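Local structure of regulatory protein YycH-like domain-containing protein (5COZ) at residues G62-I67 against Y305-D310. The protein is of unknown function but probably contains a domain like that of the regulatory protein YycH and is probably a secreted or membrane-anchored lipoprotein that binds a sodium ion in the crystal. Sequence-based numbering, arbitrary orientation. Where two conformers were deposited one is given.
Sequences GKVKAI and YMLFAD
Val64 and Leu307 meet by their methyl groups, and Lys63 reaches the carboxylate of Asp310; these two pairs carry the whole contact. The backbones do not pair: the nearest CA atoms, of Val64 and Leu307, stand 8.5 Å apart. Strands 58-66 and 295-311 each pair with strand 314-330 within one mixed sheet and not with each other, so that only side chains meet between them.

The packed part is buried and apolar. CG2 of Val64 lies 3.9 Å from CD2 of Leu307 and 4.1 Å from its CD1, so a single methyl faces both branches of the leucine, the side chains crossing at about a right angle. This holds for one of two modelled conformers of Leu307, which makes the exact fit of the methyls less certain. Tyr262 and Ile317, from strands 262-272 and 314-330, touch both residues and extend this packing.

At the partly exposed side a single short bond takes the place of close methyl packing. The chain of Lys63 bends at chi2 (-81°) and is extended beyond, which carries NZ to 2.8 Å from OD2 of Asp310. The ammonium arrives above the carboxylate, 56° out of its plane. OD1 lies 4.2 Å from NZ, so one oxygen takes the bond. NZ also forms a salt bridge with Asp316. A methionine replacing Lys63 would probably leave Asp310 and Asp316 without the cation they share. The chemistry thus implies two separate ties between the strands, dispersion inside and, toward solvent, one ammonium shared by two carboxylates, probably offsetting only part of their charge.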
ATOM      1  N   GLY A  62     -11.987  -0.649 -16.925  1.00  7.94           N
ATOM      2  CA  GLY A  62     -11.387  -1.378 -18.032  1.00  8.11           C
ATOM      3  C   GLY A  62     -11.055  -2.808 -17.695  1.00  9.44           C
ATOM      4  O   GLY A  62     -11.584  -3.393 -16.741  1.00  8.78           O
ATOM      5  N   LYS A  63     -10.249  -3.384 -18.565  1.00  7.58           N
ATOM      6  CA  LYS A  63      -9.696  -4.723 -18.398  1.00  6.73           C
ATOM      7  C   LYS A  63      -8.205  -4.578 -18.348  1.00  9.45           C
ATOM      8  O   LYS A  63      -7.637  -3.786 -19.123  1.00  9.41           O
ATOM      9  CB  LYS A  63     -10.063  -5.644 -19.565  1.00  9.81           C
ATOM     10  CG  LYS A  63     -11.546  -5.834 -19.835  1.00 19.35           C
ATOM     11  CD  LYS A  63     -12.164  -6.847 -18.928  1.00 20.37           C
ATOM     12  CE  LYS A  63     -13.537  -7.227 -19.441  1.00 20.54           C
ATOM     13  NZ  LYS A  63     -14.232  -8.036 -18.412  1.00 18.31           N
ATOM     14  N   VAL A  64      -7.557  -5.344 -17.470  1.00  7.88           N
ATOM     15  CA  VAL A  64      -6.088  -5.392 -17.384  1.00  6.88           C
ATOM     16  C   VAL A  64      -5.658  -6.832 -17.381  1.00  8.82           C
ATOM     17  O   VAL A  64      -6.448  -7.719 -17.035  1.00 10.09           O
ATOM     18  CB  VAL A  64      -5.520  -4.689 -16.105  1.00  9.17           C
ATOM     19  CG1 VAL A  64      -5.890  -3.207 -16.048  1.00 10.07           C
ATOM     20  CG2 VAL A  64      -5.971  -5.412 -14.834  1.00  8.55           C
ATOM     21  N   LYS A  65      -4.403  -7.073 -17.730  1.00  8.15           N
ATOM     22  CA  LYS A  65      -3.811  -8.399 -17.660  1.00  7.95           C
ATOM     23  C   LYS A  65      -2.741  -8.375 -16.616  1.00  9.06           C
ATOM     24  O   LYS A  65      -1.989  -7.415 -16.520  1.00  9.35           O
ATOM     25  CB  LYS A  65      -3.189  -8.780 -19.023  1.00 10.07           C
ATOM     26  CG  LYS A  65      -4.181  -9.318 -20.028  1.00 22.06           C
ATOM     27  CD  LYS A  65      -3.441  -9.933 -21.222  1.00 28.37           C
ATOM     28  CE  LYS A  65      -4.385 -10.630 -22.177  1.00 34.68           C
ATOM     29  NZ  LYS A  65      -5.094  -9.673 -23.071  1.00 41.91           N
ATOM     30  N   ALA A  66      -2.617  -9.457 -15.864  1.00  8.44           N
ATOM     31  CA  ALA A  66      -1.528  -9.571 -14.920  1.00  9.05           C
ATOM     32  C   ALA A  66      -0.190  -9.550 -15.645  1.00 11.20           C
ATOM     33  O   ALA A  66      -0.074 -10.143 -16.730  1.00 12.93           O
ATOM     34  CB  ALA A  66      -1.663 -10.893 -14.162  1.00 11.85           C
ATOM     35  N   ILE A  67       0.804  -8.850 -15.075  1.00  7.72           N
ATOM     36  CA  ILE A  67       2.175  -8.884 -15.572  1.00  8.72           C
ATOM     37  C   ILE A  67       2.816 -10.067 -14.868  1.00 13.75           C
ATOM     38  O   ILE A  67       2.840 -10.123 -13.630  1.00 16.08           O
ATOM     39  CB  ILE A  67       2.924  -7.541 -15.357  1.00 12.40           C
ATOM     40  CG1 ILE A  67       2.273  -6.444 -16.235  1.00 13.37           C
ATOM     41  CG2 ILE A  67       4.435  -7.682 -15.714  1.00 13.58           C
ATOM     42  CD1 ILE A  67       2.693  -5.046 -15.972  1.00 11.74           C
ATOM     43  N   TYR A 305      -8.215   2.037  -7.603  1.00  5.53           N
ATOM     44  CA  TYR A 305      -8.689   1.121  -8.627  1.00  5.37           C
ATOM     45  C   TYR A 305      -8.676  -0.286  -8.067  1.00  7.50           C
ATOM     46  O   TYR A 305      -7.607  -0.833  -7.762  1.00  8.34           O
ATOM     47  CB  TYR A 305      -7.768   1.179  -9.861  1.00  5.83           C
ATOM     48  CG  TYR A 305      -8.215   2.102 -10.970  1.00  5.71           C
ATOM     49  CD1 TYR A 305      -9.509   2.039 -11.482  1.00  5.62           C
ATOM     50  CD2 TYR A 305      -7.319   2.970 -11.580  1.00  5.51           C
ATOM     51  CE1 TYR A 305      -9.898   2.815 -12.580  1.00  6.20           C
ATOM     52  CE2 TYR A 305      -7.693   3.745 -12.686  1.00  6.56           C
ATOM     53  CZ  TYR A 305      -8.980   3.657 -13.186  1.00  7.66           C
ATOM     54  OH  TYR A 305      -9.333   4.403 -14.287  1.00  7.83           O
HETATM   55  N   MSE A 306      -9.857  -0.893  -7.976  1.00  6.00           N
HETATM   56  CA  MSE A 306      -9.942  -2.265  -7.487  1.00  6.11           C
HETATM   57  C   MSE A 306      -9.943  -3.220  -8.673  1.00  7.81           C
HETATM   58  O   MSE A 306     -10.548  -2.928  -9.709  1.00  6.68           O
HETATM   59  CB  MSE A 306     -11.194  -2.469  -6.636  1.00  7.13           C
HETATM   60  CG  MSE A 306     -11.255  -3.872  -6.052  1.00  8.75           C
HETATM   61 SE   MSE A 306     -12.523  -3.993  -4.599  0.75 11.54          SE
HETATM   62  CE  MSE A 306     -11.429  -3.256  -3.219  1.00 11.17           C
ATOM     63  N   LEU A 307      -9.234  -4.342  -8.500  1.00  7.26           N
ATOM     64  CA  LEU A 307      -9.221  -5.388  -9.502  0.60  7.94           C
ATOM     65  C   LEU A 307     -10.138  -6.520  -9.128  1.00  8.99           C
ATOM     66  O   LEU A 307     -10.160  -6.964  -7.968  1.00  9.02           O
ATOM     67  CB  LEU A 307      -7.840  -5.936  -9.696  0.60  8.17           C
ATOM     68  CG  LEU A 307      -6.810  -4.971 -10.223  0.60 12.71           C
ATOM     69  CD1 LEU A 307      -5.755  -5.718 -10.740  0.60 13.80           C
ATOM     70  CD2 LEU A 307      -7.297  -4.203 -11.420  0.60 15.99           C
ATOM     71  N   PHE A 308     -10.903  -6.994 -10.133  1.00  7.77           N
ATOM     72  CA  PHE A 308     -11.831  -8.100  -9.930  1.00  8.08           C
ATOM     73  C   PHE A 308     -11.465  -9.187 -10.907  1.00 11.73           C
ATOM     74  O   PHE A 308     -11.477  -8.948 -12.131  1.00 10.96           O
ATOM     75  CB  PHE A 308     -13.285  -7.626 -10.139  1.00  9.34           C
ATOM     76  CG  PHE A 308     -13.718  -6.523  -9.207  1.00  9.48           C
ATOM     77  CD1 PHE A 308     -14.238  -6.818  -7.948  1.00 10.86           C
ATOM     78  CD2 PHE A 308     -13.541  -5.185  -9.553  1.00  9.95           C
ATOM     79  CE1 PHE A 308     -14.643  -5.800  -7.088  1.00 12.35           C
ATOM     80  CE2 PHE A 308     -13.941  -4.172  -8.696  1.00 12.68           C
ATOM     81  CZ  PHE A 308     -14.505  -4.485  -7.474  1.00 11.03           C
ATOM     82  N   ALA A 309     -11.147 -10.383 -10.398  1.00  8.88           N
ATOM     83  CA  ALA A 309     -10.773 -11.479 -11.301  1.00  9.17           C
ATOM     84  C   ALA A 309     -11.847 -11.727 -12.357  1.00 13.23           C
ATOM     85  O   ALA A 309     -13.046 -11.680 -12.067  1.00 12.24           O
ATOM     86  CB  ALA A 309     -10.509 -12.746 -10.500  1.00 10.86           C
ATOM     87  N   ASP A 310     -11.409 -11.913 -13.616  1.00 11.69           N
ATOM     88  CA  ASP A 310     -12.348 -12.134 -14.699  1.00 12.96           C
ATOM     89  C   ASP A 310     -12.159 -13.554 -15.214  1.00 21.20           C
ATOM     90  O   ASP A 310     -12.931 -14.435 -14.842  1.00 24.07           O
ATOM     91  CB  ASP A 310     -12.177 -11.056 -15.798  1.00 14.05           C
ATOM     92  CG  ASP A 310     -13.123 -11.157 -16.992  1.00 24.20           C
ATOM     93  OD1 ASP A 310     -14.121 -11.918 -16.906  1.00 25.73           O
ATOM     94  OD2 ASP A 310     -12.894 -10.443 -17.977  1.00 28.06           O
TER